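Local coordinates for protein deoxyribose-phosphate aldolase (Toxoplasma gondii, PDB 4EIV) that is an aldolase-family enzyme built as a beta/alpha (TIM) barrel, its eight parallel strands wrapped by helices, at residues F21-L26 and R280-S285; E39-V44 and V67-Q72; I50-P55 and A78-G83. All blocks are in the same frame, centred on the assembly; numbering follows the deposited sequence. Where two conformers were deposited one is given.

How the contacts relate
All three contacts lie in the outer layer of the barrel, on helices 17-27, 41-52, 67-74 and 273-284 and the 3-10 segment 79-83. Contacts 2 and 3 both use helix 41-52, contact 2 at its start and contact 3 at its end; their centres are about 14 Å apart, and R71 NH1 lies 3.1 Å from V81 O, a probable hydrogen bond. Contact 3 also touches contact 1, whose centre is about 16 Å away, through the salt bridge E284 OE2 to K53 NZ at 2.8 Å. Contacts 1 and 2 stay apart, about 12 Å between nearest atoms. A bound beta-mercaptoethanol lies about 2 Å from the C282 side chain in contact 1, probably from the crystallisation liquor.

Contact 1: F21-L26 and R280-S285; sequences FTSRTL and RDCYES
The Y283 ring carries R24 on one face: CD of the arginine stands 4.0 Å from the ring centroid, a CH-pi contact displaced toward the rim, with the closest atom pair CD to CE1 of Y283 at 3.6 Å. The guanidinium does not stack on the ring. Its plane is turned 71° from that of the phenol, and R24 CZ is 5.9 Å from the Y283 centroid, so any cation-pi attraction is weak at most. In the guanidinium plane, at its edge, a water accepts from R24 NE at 2.9 Å and also meets Y283 OH at 2.8 Å. A bend at chi2 (64°) in the arginine chain lets the methylenes run alongside the tyrosine, both side chains pointing the same way.

Beyond this pair, S23 faces C282, and S23 CB comes within 4.0 Å of Y283 N. S23 and C282 were each modelled in two conformers, so the short approach of S23 OG to C282 SG is doubtful; the serine hydroxyl is hydrogen-bonded to K19 O, and a bound beta-mercaptoethanol, probably from the crystallisation liquor, lies beside the cysteine side chain. The contact joins helix 17-27 to helix 273-284, the last of the barrel, with segment axes 8.1 Å apart at a crossing angle of -127°. M243 of helix 243-257 touches both S23 and C282, while on another side of helix 17-27 the F21 ring meets F21 of the second subunit. Between R24 and Y283 the packing is thus carried by carbon, while NE and the phenol oxygen are joined through one water and the distant guanidinium adds at most a weak attraction.

Contact 2: E39-V44 and V67-Q72; sequences ETNESV and VRFIRQ
The carboxamide of N41 lies flat on the F69 ring, stacked with the two planes only 4° apart. N41 CG is 3.4 Å from F69 CE1, and OD1 lies over the same face, offset toward the rim. The asparagine CB adds a CH-pi contact, 3.9 Å from the F69 centroid, while backbone N41 O approaches CE2 of that ring at 3.4 Å. F69 reaches across because its CG is anti to the backbone N (chi1 169°). N41 opens helix 41-52, and a capping box closes its first turn, with T40 at the N-cap: S43 N donates to T40 OG1 at 3.1 Å, and T40 N donates back to S43 OG at 2.9 Å, nearly straight (175°). In the barrel these are the N-terminal parts of two successive outer helices, 41-52 and 67-74, each following a loop from the C-terminal end of a strand. F66, just before helix 67-74, touches N41 and V44. Deeper in, V44 CG1 meets the edge of the F69 ring near its plane and packs on I70 CG1 at 3.8 Å, the valine and isoleucine side chains crossing at about a right angle; I70 continues inward to V60 and V62 of strand 59-62.

Contact 3: I50-P55 and A78-G83; sequences IAAKDP and APEVAG
A52 CB is the atom on which this small contact turns. It sits 3.4 Å from E80 CG, so the methyl rests on the aliphatic root of the glutamate. The backbone beside it is also close, with V81 CA 3.9 Å from A52 CB. V81 CG1, 4.2 Å from the same methyl, adds a looser apolar contact. Only 126 Å² is buried in all, which fits one methyl group set against two residues.

E80 owes its place to an uncommon first torsion: CG stands between the backbone N and the carbonyl carbon (chi1 66°), which brings the methylene against the alanine, and a bend at chi2 (-84°) folds the carboxylate back beside the glutamate's own backbone N.

Next to the methyl, the two backbones are tied by one water. It donates to A52 O at 2.9 Å and to E80 O at 2.8 Å, bridging the last turn of helix 41-52 to the 3-10 segment 79-83. E80 O also accepts from G83 N at 2.9 Å, so the carbonyl serves both the 3-10 turn and the bridge.

Further out, V81 packs on V75, and its O is the probable acceptor for R71 NH1. I84 touches A51 and A52 from the same connection. Past A52, the chain runs to a cis peptide bond before P55; K53 NZ forms a salt bridge with E284, and P55 O accepts a hydrogen bond from R280 NH1, both on helix 273-284.

Both segments lead from a helix into the next strand, 59-62 and 85-90, at the strands' N-terminal ends. This is the packing of neighbouring alpha-to-beta connections in a beta/alpha barrel, on the end opposite the one where TIM-barrel enzymes carry their active sites.

Contact 1: F21-L26 and R280-S285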
ATOM      1  N   PHE A  21       6.901  -7.932  -8.320  1.00 26.42           N
ATOM      2  CA  PHE A  21       6.329  -7.028  -7.327  1.00 25.78           C
ATOM      3  C   PHE A  21       5.248  -6.138  -7.951  1.00 25.51           C
ATOM      4  O   PHE A  21       4.187  -5.917  -7.381  1.00 25.87           O
ATOM      5  CB  PHE A  21       7.410  -6.169  -6.650  1.00 26.39           C
ATOM      6  CG  PHE A  21       6.835  -5.043  -5.848  1.00 27.82           C
ATOM      7  CD1 PHE A  21       6.028  -5.288  -4.759  1.00 29.37           C
ATOM      8  CD2 PHE A  21       7.053  -3.726  -6.231  1.00 28.60           C
ATOM      9  CE1 PHE A  21       5.454  -4.216  -4.065  1.00 28.82           C
ATOM     10  CE2 PHE A  21       6.501  -2.688  -5.568  1.00 29.25           C
ATOM     11  CZ  PHE A  21       5.691  -2.909  -4.498  1.00 28.16           C
ATOM     12  N   THR A  22       5.524  -5.637  -9.139  1.00 25.22           N
ATOM     13  CA  THR A  22       4.561  -4.788  -9.841  1.00 24.94           C
ATOM     14  C   THR A  22       3.311  -5.587 -10.147  1.00 25.88           C
ATOM     15  O   THR A  22       2.195  -5.090  -9.933  1.00 25.31           O
ATOM     16  CB  THR A  22       5.187  -4.191 -11.119  1.00 25.54           C
ATOM     17  OG1 THR A  22       6.351  -3.463 -10.745  1.00 26.33           O
ATOM     18  CG2 THR A  22       4.210  -3.260 -11.852  1.00 26.41           C
ATOM     19  N   SER A  23       3.475  -6.820 -10.623  0.50 25.82           N
ATOM     20  CA  SER A  23       2.318  -7.680 -10.907  0.50 26.35           C
ATOM     21  C   SER A  23       1.486  -7.926  -9.652  0.50 25.44           C
ATOM     22  O   SER A  23       0.259  -7.826  -9.689  0.50 25.74           O
ATOM     23  CB  SER A  23       2.773  -9.026 -11.460  0.50 27.42           C
ATOM     24  OG  SER A  23       3.417  -8.887 -12.710  0.50 30.94           O
ATOM     25  N   ARG A  24       2.161  -8.229  -8.543  1.00 24.81           N
ATOM     26  CA  ARG A  24       1.463  -8.495  -7.276  1.00 24.78           C
ATOM     27  C   ARG A  24       0.666  -7.283  -6.809  1.00 24.89           C
ATOM     28  O   ARG A  24      -0.458  -7.396  -6.327  1.00 24.97           O
ATOM     29  CB  ARG A  24       2.442  -8.950  -6.197  1.00 25.23           C
ATOM     30  CG  ARG A  24       1.777  -9.210  -4.841  1.00 25.54           C
ATOM     31  CD  ARG A  24       0.779 -10.350  -4.902  1.00 26.55           C
ATOM     32  NE  ARG A  24       0.032 -10.529  -3.662  1.00 26.71           N
ATOM     33  CZ  ARG A  24      -1.165 -10.015  -3.404  1.00 27.90           C
ATOM     34  NH1 ARG A  24      -1.774  -9.203  -4.274  1.00 26.79           N
ATOM     35  NH2 ARG A  24      -1.757 -10.302  -2.263  1.00 28.92           N
ATOM     36  N   THR A  25       1.284  -6.116  -6.947  1.00 24.88           N
ATOM     37  CA  THR A  25       0.648  -4.861  -6.625  1.00 25.63           C
ATOM     38  C   THR A  25      -0.602  -4.637  -7.479  1.00 24.40           C
ATOM     39  O   THR A  25      -1.656  -4.280  -6.974  1.00 24.73           O
ATOM     40  CB  THR A  25       1.641  -3.698  -6.841  1.00 26.39           C
ATOM     41  OG1 THR A  25       2.736  -3.814  -5.918  1.00 27.59           O
ATOM     42  CG2 THR A  25       0.963  -2.342  -6.624  1.00 27.98           C
ATOM     43  N   LEU A  26      -0.471  -4.822  -8.779  1.00 24.14           N
ATOM     44  CA  LEU A  26      -1.617  -4.655  -9.672  1.00 23.94           C
ATOM     45  C   LEU A  26      -2.756  -5.643  -9.367  1.00 23.86           C
ATOM     46  O   LEU A  26      -3.912  -5.273  -9.473  1.00 25.03           O
ATOM     47  CB  LEU A  26      -1.158  -4.710 -11.142  1.00 24.51           C
ATOM     48  CG  LEU A  26      -0.360  -3.479 -11.600  1.00 23.95           C
ATOM     49  CD1 LEU A  26       0.361  -3.746 -12.879  1.00 26.03           C
ATOM     50  CD2 LEU A  26      -1.245  -2.227 -11.703  1.00 27.17           C
ATOM     51  N   ARG A 280      -1.060 -12.543 -13.389  1.00 31.11           N
ATOM     52  CA  ARG A 280      -1.012 -13.725 -12.549  1.00 32.76           C
ATOM     53  C   ARG A 280       0.154 -14.636 -12.930  1.00 33.17           C
ATOM     54  O   ARG A 280       0.850 -15.168 -12.050  1.00 33.99           O
ATOM     55  CB  ARG A 280      -2.356 -14.456 -12.518  1.00 34.87           C
ATOM     56  CG  ARG A 280      -2.411 -15.335 -11.299  1.00 36.91           C
ATOM     57  CD  ARG A 280      -3.747 -15.911 -11.007  1.00 36.16           C
ATOM     58  NE  ARG A 280      -4.784 -14.999 -10.521  1.00 31.90           N
ATOM     59  CZ  ARG A 280      -4.825 -14.430  -9.315  1.00 29.55           C
ATOM     60  NH1 ARG A 280      -3.800 -14.491  -8.460  1.00 30.43           N
ATOM     61  NH2 ARG A 280      -5.881 -13.725  -8.986  1.00 29.79           N
ATOM     62  N   ASP A 281       0.406 -14.791 -14.229  1.00 33.51           N
ATOM     63  CA  ASP A 281       1.538 -15.586 -14.689  1.00 35.03           C
ATOM     64  C   ASP A 281       2.859 -15.018 -14.163  1.00 33.88           C
ATOM     65  O   ASP A 281       3.750 -15.762 -13.740  1.00 34.88           O
ATOM     66  CB  ASP A 281       1.542 -15.693 -16.221  1.00 35.90           C
ATOM     67  CG  ASP A 281       0.390 -16.569 -16.757  1.00 39.57           C
ATOM     68  OD1 ASP A 281      -0.355 -17.190 -15.958  1.00 41.33           O
ATOM     69  OD2 ASP A 281       0.220 -16.634 -17.990  1.00 42.16           O
ATOM     70  N   CYS A 282       2.971 -13.696 -14.174  0.50 32.45           N
ATOM     71  CA  CYS A 282       4.166 -13.029 -13.698  0.50 31.91           C
ATOM     72  C   CYS A 282       4.356 -13.272 -12.202  0.50 31.58           C
ATOM     73  O   CYS A 282       5.428 -13.691 -11.762  0.50 32.53           O
ATOM     74  CB  CYS A 282       4.077 -11.534 -13.980  0.50 30.82           C
ATOM     75  SG  CYS A 282       5.560 -10.626 -13.500  0.50 31.82           S
ATOM     76  N   TYR A 283       3.318 -13.006 -11.420  1.00 30.82           N
ATOM     77  CA  TYR A 283       3.391 -13.213  -9.985  1.00 30.72           C
ATOM     78  C   TYR A 283       3.717 -14.649  -9.595  1.00 32.01           C
ATOM     79  O   TYR A 283       4.541 -14.892  -8.693  1.00 31.72           O
ATOM     80  CB  TYR A 283       2.104 -12.792  -9.284  1.00 29.69           C
ATOM     81  CG  TYR A 283       2.111 -13.237  -7.854  1.00 30.98           C
ATOM     82  CD1 TYR A 283       2.992 -12.664  -6.945  1.00 30.26           C
ATOM     83  CD2 TYR A 283       1.298 -14.284  -7.418  1.00 30.54           C
ATOM     84  CE1 TYR A 283       3.052 -13.097  -5.634  1.00 29.92           C
ATOM     85  CE2 TYR A 283       1.345 -14.725  -6.098  1.00 31.86           C
ATOM     86  CZ  TYR A 283       2.231 -14.124  -5.213  1.00 31.02           C
ATOM     87  OH  TYR A 283       2.277 -14.519  -3.906  1.00 32.77           O
ATOM     88  N   GLU A 284       3.106 -15.599 -10.297  1.00 33.11           N
ATOM     89  CA  GLU A 284       3.319 -17.012  -9.990  1.00 34.80           C
ATOM     90  C   GLU A 284       4.748 -17.486 -10.246  1.00 35.55           C
ATOM     91  O   GLU A 284       5.120 -18.555  -9.791  1.00 36.57           O
ATOM     92  CB  GLU A 284       2.283 -17.881 -10.710  1.00 36.20           C
ATOM     93  CG  GLU A 284       0.894 -17.721 -10.093  1.00 37.89           C
ATOM     94  CD  GLU A 284      -0.198 -18.456 -10.832  1.00 41.54           C
ATOM     95  OE1 GLU A 284       0.097 -19.102 -11.865  1.00 46.52           O
ATOM     96  OE2 GLU A 284      -1.361 -18.391 -10.367  1.00 43.60           O
ATOM     97  N   SER A 285       5.551 -16.700 -10.956  1.00 34.95           N
ATOM     98  CA  SER A 285       6.954 -17.051 -11.153  1.00 35.08           C
ATOM     99  C   SER A 285       7.832 -16.725  -9.929  1.00 34.69           C
ATOM    100  O   SER A 285       8.982 -17.155  -9.865  1.00 35.52           O
ATOM    101  CB  SER A 285       7.521 -16.402 -12.418  1.00 35.66           C
ATOM    102  OG  SER A 285       7.642 -14.998 -12.328  1.00 33.17           O
TER
HETATM  103  O   HOH W   1       1.808 -12.264  -2.238  1.00 33.53           O

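Contact 2: E39-V44 and V67-Q72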
ATOM      1  N   GLU A  39     -21.176 -12.522 -23.520  1.00 32.52           N
ATOM      2  CA  GLU A  39     -20.761 -13.381 -22.415  1.00 32.80           C
ATOM      3  C   GLU A  39     -21.772 -14.507 -22.187  1.00 33.83           C
ATOM      4  O   GLU A  39     -22.965 -14.373 -22.488  1.00 34.59           O
ATOM      5  CB  GLU A  39     -20.608 -12.615 -21.100  1.00 32.17           C
ATOM      6  CG  GLU A  39     -19.694 -11.416 -21.126  1.00 32.92           C
ATOM      7  CD  GLU A  39     -18.266 -11.702 -21.549  1.00 33.72           C
ATOM      8  OE1 GLU A  39     -17.750 -12.819 -21.305  1.00 34.99           O
ATOM      9  OE2 GLU A  39     -17.635 -10.749 -22.052  1.00 34.63           O
ATOM     10  N   THR A  40     -21.264 -15.604 -21.633  1.00 34.40           N
ATOM     11  CA  THR A  40     -22.041 -16.787 -21.289  1.00 36.07           C
ATOM     12  C   THR A  40     -21.627 -17.216 -19.891  1.00 35.78           C
ATOM     13  O   THR A  40     -20.636 -16.709 -19.357  1.00 34.36           O
ATOM     14  CB  THR A  40     -21.721 -17.967 -22.241  1.00 37.26           C
ATOM     15  OG1 THR A  40     -20.320 -18.263 -22.172  1.00 37.59           O
ATOM     16  CG2 THR A  40     -22.102 -17.646 -23.682  1.00 38.40           C
ATOM     17  N   ASN A  41     -22.359 -18.156 -19.298  1.00 37.26           N
ATOM     18  CA  ASN A  41     -21.956 -18.709 -17.996  1.00 37.62           C
ATOM     19  C   ASN A  41     -20.522 -19.216 -18.057  1.00 37.28           C
ATOM     20  O   ASN A  41     -19.740 -19.000 -17.128  1.00 36.59           O
ATOM     21  CB  ASN A  41     -22.862 -19.861 -17.575  1.00 39.45           C
ATOM     22  CG  ASN A  41     -24.226 -19.403 -17.104  1.00 40.40           C
ATOM     23  OD1 ASN A  41     -24.481 -18.210 -16.949  1.00 40.04           O
ATOM     24  ND2 ASN A  41     -25.112 -20.358 -16.873  1.00 42.82           N
ATOM     25  N   GLU A  42     -20.188 -19.861 -19.175  1.00 38.21           N
ATOM     26  CA  GLU A  42     -18.868 -20.446 -19.385  1.00 39.02           C
ATOM     27  C   GLU A  42     -17.764 -19.389 -19.442  1.00 37.05           C
ATOM     28  O   GLU A  42     -16.711 -19.549 -18.813  1.00 37.16           O
ATOM     29  CB  GLU A  42     -18.853 -21.311 -20.663  1.00 41.16           C
ATOM     30  CG  GLU A  42     -19.655 -22.637 -20.588  1.00 45.96           C
ATOM     31  CD  GLU A  42     -21.187 -22.489 -20.549  1.00 48.48           C
ATOM     32  OE1 GLU A  42     -21.830 -23.404 -19.985  1.00 52.87           O
ATOM     33  OE2 GLU A  42     -21.753 -21.501 -21.082  1.00 47.45           O
ATOM     34  N   SER A  43     -18.002 -18.299 -20.170  1.00 35.83           N
ATOM     35  CA  SER A  43     -16.981 -17.248 -20.270  1.00 35.04           C
ATOM     36  C   SER A  43     -16.817 -16.531 -18.937  1.00 33.49           C
ATOM     37  O   SER A  43     -15.691 -16.212 -18.529  1.00 33.28           O
ATOM     38  CB  SER A  43     -17.282 -16.258 -21.396  1.00 34.72           C
ATOM     39  OG  SER A  43     -18.431 -15.483 -21.121  1.00 35.16           O
ATOM     40  N   VAL A  44     -17.934 -16.286 -18.256  1.00 33.02           N
ATOM     41  CA  VAL A  44     -17.899 -15.628 -16.955  1.00 32.41           C
ATOM     42  C   VAL A  44     -17.193 -16.523 -15.929  1.00 32.75           C
ATOM     43  O   VAL A  44     -16.352 -16.051 -15.166  1.00 32.28           O
ATOM     44  CB  VAL A  44     -19.313 -15.190 -16.494  1.00 32.71           C
ATOM     45  CG1 VAL A  44     -19.308 -14.707 -15.046  1.00 33.20           C
ATOM     46  CG2 VAL A  44     -19.851 -14.107 -17.423  1.00 32.61           C
ATOM     47  N   VAL A  67     -24.887 -11.544 -12.257  1.00 30.85           N
ATOM     48  CA  VAL A  67     -24.635 -11.398 -10.817  1.00 31.46           C
ATOM     49  C   VAL A  67     -25.091 -12.648 -10.049  1.00 32.48           C
ATOM     50  O   VAL A  67     -24.316 -13.246  -9.297  1.00 34.02           O
ATOM     51  CB  VAL A  67     -25.288 -10.111 -10.229  1.00 31.23           C
ATOM     52  CG1 VAL A  67     -25.103 -10.017  -8.721  1.00 33.13           C
ATOM     53  CG2 VAL A  67     -24.723  -8.848 -10.919  1.00 30.66           C
ATOM     54  N   ARG A  68     -26.351 -13.049 -10.242  1.00 33.00           N
ATOM     55  CA  ARG A  68     -26.884 -14.224  -9.554  1.00 34.90           C
ATOM     56  C   ARG A  68     -26.124 -15.487  -9.926  1.00 35.07           C
ATOM     57  O   ARG A  68     -25.892 -16.343  -9.063  1.00 36.55           O
ATOM     58  CB  ARG A  68     -28.378 -14.404  -9.832  1.00 36.07           C
ATOM     59  CG  ARG A  68     -28.991 -15.625  -9.146  1.00 40.13           C
ATOM     60  CD  ARG A  68     -30.493 -15.605  -9.250  1.00 42.69           C
ATOM     61  NE  ARG A  68     -31.015 -14.444  -8.547  1.00 46.08           N
ATOM     62  CZ  ARG A  68     -31.370 -14.421  -7.261  1.00 49.31           C
ATOM     63  NH1 ARG A  68     -31.280 -15.511  -6.514  1.00 52.70           N
ATOM     64  NH2 ARG A  68     -31.819 -13.288  -6.722  1.00 49.89           N
ATOM     65  N   PHE A  69     -25.752 -15.617 -11.197  1.00 34.69           N
ATOM     66  CA  PHE A  69     -24.965 -16.763 -11.640  1.00 35.28           C
ATOM     67  C   PHE A  69     -23.706 -16.916 -10.803  1.00 35.19           C
ATOM     68  O   PHE A  69     -23.434 -17.993 -10.269  1.00 36.44           O
ATOM     69  CB  PHE A  69     -24.581 -16.665 -13.116  1.00 35.30           C
ATOM     70  CG  PHE A  69     -23.562 -17.688 -13.532  1.00 36.28           C
ATOM     71  CD1 PHE A  69     -23.894 -19.041 -13.588  1.00 38.20           C
ATOM     72  CD2 PHE A  69     -22.259 -17.311 -13.834  1.00 36.09           C
ATOM     73  CE1 PHE A  69     -22.948 -19.981 -13.960  1.00 39.48           C
ATOM     74  CE2 PHE A  69     -21.318 -18.243 -14.209  1.00 37.78           C
ATOM     75  CZ  PHE A  69     -21.657 -19.578 -14.272  1.00 39.33           C
ATOM     76  N   ILE A  70     -22.957 -15.834 -10.663  1.00 33.72           N
ATOM     77  CA  ILE A  70     -21.724 -15.880  -9.882  1.00 33.68           C
ATOM     78  C   ILE A  70     -21.972 -16.175  -8.392  1.00 34.64           C
ATOM     79  O   ILE A  70     -21.323 -17.055  -7.797  1.00 36.06           O
ATOM     80  CB  ILE A  70     -20.941 -14.552 -10.006  1.00 31.83           C
ATOM     81  CG1 ILE A  70     -20.438 -14.369 -11.438  1.00 31.86           C
ATOM     82  CG2 ILE A  70     -19.774 -14.556  -9.001  1.00 33.28           C
ATOM     83  CD1 ILE A  70     -19.937 -12.949 -11.731  1.00 30.65           C
ATOM     84  N   ARG A  71     -22.933 -15.459  -7.807  1.00 35.26           N
ATOM     85  CA  ARG A  71     -23.209 -15.522  -6.377  1.00 36.79           C
ATOM     86  C   ARG A  71     -23.980 -16.732  -5.851  1.00 39.19           C
ATOM     87  O   ARG A  71     -23.838 -17.094  -4.678  1.00 41.49           O
ATOM     88  CB  ARG A  71     -23.902 -14.238  -5.922  1.00 36.43           C
ATOM     89  CG  ARG A  71     -22.943 -13.062  -5.819  1.00 35.74           C
ATOM     90  CD  ARG A  71     -22.059 -13.248  -4.588  1.00 38.08           C
ATOM     91  NE  ARG A  71     -21.078 -12.191  -4.377  1.00 38.01           N
ATOM     92  CZ  ARG A  71     -19.753 -12.289  -4.550  1.00 36.28           C
ATOM     93  NH1 ARG A  71     -19.160 -13.417  -4.948  1.00 36.21           N
ATOM     94  NH2 ARG A  71     -19.004 -11.231  -4.290  1.00 36.44           N
ATOM     95  N   GLN A  72     -24.864 -17.305  -6.660  0.60 40.13           N
ATOM     96  CA  GLN A  72     -25.674 -18.443  -6.207  0.60 42.07           C
ATOM     97  C   GLN A  72     -25.321 -19.781  -6.815  0.60 42.80           C
ATOM     98  O   GLN A  72     -25.544 -20.817  -6.190  0.60 44.67           O
ATOM     99  CB  GLN A  72     -27.152 -18.213  -6.508  0.60 42.78           C
ATOM    100  CG  GLN A  72     -27.917 -17.432  -5.474  0.60 44.88           C
ATOM    101  CD  GLN A  72     -29.409 -17.650  -5.627  0.60 47.55           C
ATOM    102  OE1 GLN A  72     -29.901 -17.922  -6.730  0.60 48.78           O
ATOM    103  NE2 GLN A  72     -30.143 -17.535  -4.526  0.60 50.08           N
TER

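Contact 3: I50-P55 and A78-G83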
ATOM      1  N   ILE A  50      -9.842 -17.343 -12.649  1.00 33.71           N
ATOM      2  CA  ILE A  50      -8.510 -16.710 -12.624  1.00 32.68           C
ATOM      3  C   ILE A  50      -8.532 -15.488 -11.675  1.00 31.18           C
ATOM      4  O   ILE A  50      -7.584 -15.253 -10.939  1.00 31.24           O
ATOM      5  CB  ILE A  50      -7.995 -16.338 -14.023  1.00 32.81           C
ATOM      6  CG1 ILE A  50      -7.956 -17.584 -14.914  1.00 35.75           C
ATOM      7  CG2 ILE A  50      -6.624 -15.654 -13.928  1.00 32.93           C
ATOM      8  CD1 ILE A  50      -7.116 -18.729 -14.380  1.00 39.93           C
ATOM      9  N   ALA A  51      -9.638 -14.748 -11.660  1.00 30.41           N
ATOM     10  CA  ALA A  51      -9.794 -13.624 -10.734  1.00 29.53           C
ATOM     11  C   ALA A  51      -9.687 -14.054  -9.264  1.00 30.46           C
ATOM     12  O   ALA A  51      -9.001 -13.416  -8.467  1.00 29.98           O
ATOM     13  CB  ALA A  51     -11.159 -12.931 -10.965  1.00 29.54           C
ATOM     14  N   ALA A  52     -10.318 -15.180  -8.936  1.00 31.17           N
ATOM     15  CA  ALA A  52     -10.423 -15.639  -7.560  1.00 32.31           C
ATOM     16  C   ALA A  52      -9.291 -16.523  -7.057  1.00 32.84           C
ATOM     17  O   ALA A  52      -9.254 -16.810  -5.868  1.00 34.36           O
ATOM     18  CB  ALA A  52     -11.770 -16.354  -7.351  1.00 33.17           C
ATOM     19  N   LYS A  53      -8.386 -16.949  -7.935  1.00 32.87           N
ATOM     20  CA  LYS A  53      -7.249 -17.784  -7.538  1.00 34.27           C
ATOM     21  C   LYS A  53      -6.383 -17.008  -6.548  1.00 33.67           C
ATOM     22  O   LYS A  53      -6.157 -15.815  -6.721  1.00 32.29           O
ATOM     23  CB  LYS A  53      -6.420 -18.164  -8.767  1.00 34.62           C
ATOM     24  CG  LYS A  53      -5.285 -19.156  -8.489  1.00 38.20           C
ATOM     25  CD  LYS A  53      -4.605 -19.571  -9.799  1.00 41.94           C
ATOM     26  CE  LYS A  53      -3.610 -20.721  -9.630  1.00 46.46           C
ATOM     27  NZ  LYS A  53      -2.487 -20.411  -8.724  1.00 48.86           N
ATOM     28  N   ASP A  54      -5.857 -17.698  -5.547  1.00 35.36           N
ATOM     29  CA  ASP A  54      -5.078 -17.046  -4.503  1.00 36.15           C
ATOM     30  C   ASP A  54      -3.744 -16.521  -5.080  1.00 34.80           C
ATOM     31  O   ASP A  54      -3.034 -17.255  -5.758  1.00 35.69           O
ATOM     32  CB  ASP A  54      -4.860 -18.073  -3.382  1.00 38.45           C
ATOM     33  CG  ASP A  54      -4.337 -17.467  -2.088  1.00 42.77           C
ATOM     34  OD1 ASP A  54      -3.699 -16.412  -2.109  1.00 46.89           O
ATOM     35  OD2 ASP A  54      -4.529 -18.108  -1.025  1.00 49.47           O
ATOM     36  N   PRO A  55      -3.412 -15.233  -4.866  1.00 33.37           N
ATOM     37  CA  PRO A  55      -4.153 -14.177  -4.180  1.00 32.61           C
ATOM     38  C   PRO A  55      -5.218 -13.563  -5.090  1.00 31.02           C
ATOM     39  O   PRO A  55      -4.936 -13.158  -6.218  1.00 30.42           O
ATOM     40  CB  PRO A  55      -3.067 -13.156  -3.851  1.00 32.20           C
ATOM     41  CG  PRO A  55      -2.089 -13.307  -4.933  1.00 32.63           C
ATOM     42  CD  PRO A  55      -2.050 -14.779  -5.220  1.00 33.39           C
ATOM     43  N   ALA A  78     -16.972 -23.510  -7.901  1.00 44.39           N
ATOM     44  CA  ALA A  78     -15.789 -22.678  -7.676  1.00 43.17           C
ATOM     45  C   ALA A  78     -16.003 -21.831  -6.420  1.00 42.25           C
ATOM     46  O   ALA A  78     -16.240 -20.626  -6.516  1.00 40.95           O
ATOM     47  CB  ALA A  78     -15.554 -21.788  -8.885  1.00 42.05           C
ATOM     48  N   PRO A  79     -15.906 -22.456  -5.228  1.00 43.19           N
ATOM     49  CA  PRO A  79     -16.172 -21.736  -3.967  1.00 43.17           C
ATOM     50  C   PRO A  79     -15.321 -20.480  -3.727  1.00 41.83           C
ATOM     51  O   PRO A  79     -15.739 -19.576  -2.993  1.00 42.10           O
ATOM     52  CB  PRO A  79     -15.904 -22.799  -2.886  1.00 45.20           C
ATOM     53  CG  PRO A  79     -15.115 -23.830  -3.543  1.00 45.51           C
ATOM     54  CD  PRO A  79     -15.481 -23.845  -4.980  1.00 45.35           C
ATOM     55  N   GLU A  80     -14.146 -20.431  -4.347  1.00 41.12           N
ATOM     56  CA  GLU A  80     -13.248 -19.298  -4.212  1.00 40.55           C
ATOM     57  C   GLU A  80     -13.852 -18.004  -4.735  1.00 38.48           C
ATOM     58  O   GLU A  80     -13.418 -16.916  -4.342  1.00 37.68           O
ATOM     59  CB  GLU A  80     -11.902 -19.553  -4.920  1.00 40.56           C
ATOM     60  CG  GLU A  80     -11.927 -19.674  -6.450  1.00 42.05           C
ATOM     61  CD  GLU A  80     -12.278 -21.064  -6.985  1.00 44.54           C
ATOM     62  OE1 GLU A  80     -12.768 -21.933  -6.212  1.00 45.69           O
ATOM     63  OE2 GLU A  80     -12.059 -21.275  -8.209  1.00 45.43           O
ATOM     64  N   VAL A  81     -14.852 -18.104  -5.616  1.00 38.21           N
ATOM     65  CA  VAL A  81     -15.458 -16.899  -6.184  1.00 36.54           C
ATOM     66  C   VAL A  81     -16.191 -16.042  -5.138  1.00 36.32           C
ATOM     67  O   VAL A  81     -16.427 -14.853  -5.362  1.00 35.75           O
ATOM     68  CB  VAL A  81     -16.349 -17.169  -7.423  1.00 36.49           C
ATOM     69  CG1 VAL A  81     -15.551 -17.910  -8.502  1.00 38.04           C
ATOM     70  CG2 VAL A  81     -17.644 -17.882  -7.071  1.00 38.90           C
ATOM     71  N   ALA A  82     -16.527 -16.632  -3.995  1.00 37.68           N
ATOM     72  CA  ALA A  82     -17.138 -15.877  -2.900  1.00 37.98           C
ATOM     73  C   ALA A  82     -16.174 -14.787  -2.407  1.00 37.59           C
ATOM     74  O   ALA A  82     -16.600 -13.777  -1.850  1.00 38.36           O
ATOM     75  CB  ALA A  82     -17.503 -16.812  -1.754  1.00 39.70           C
ATOM     76  N   GLY A  83     -14.882 -14.995  -2.652  1.00 37.45           N
ATOM     77  CA  GLY A  83     -13.823 -14.091  -2.198  1.00 37.07           C
ATOM     78  C   GLY A  83     -13.432 -12.934  -3.092  1.00 35.97           C
ATOM     79  O   GLY A  83     -12.445 -12.254  -2.811  1.00 37.17           O
TER
HETATM   80  O   HOH W   2     -10.868 -16.288  -3.491  1.00 96.57           O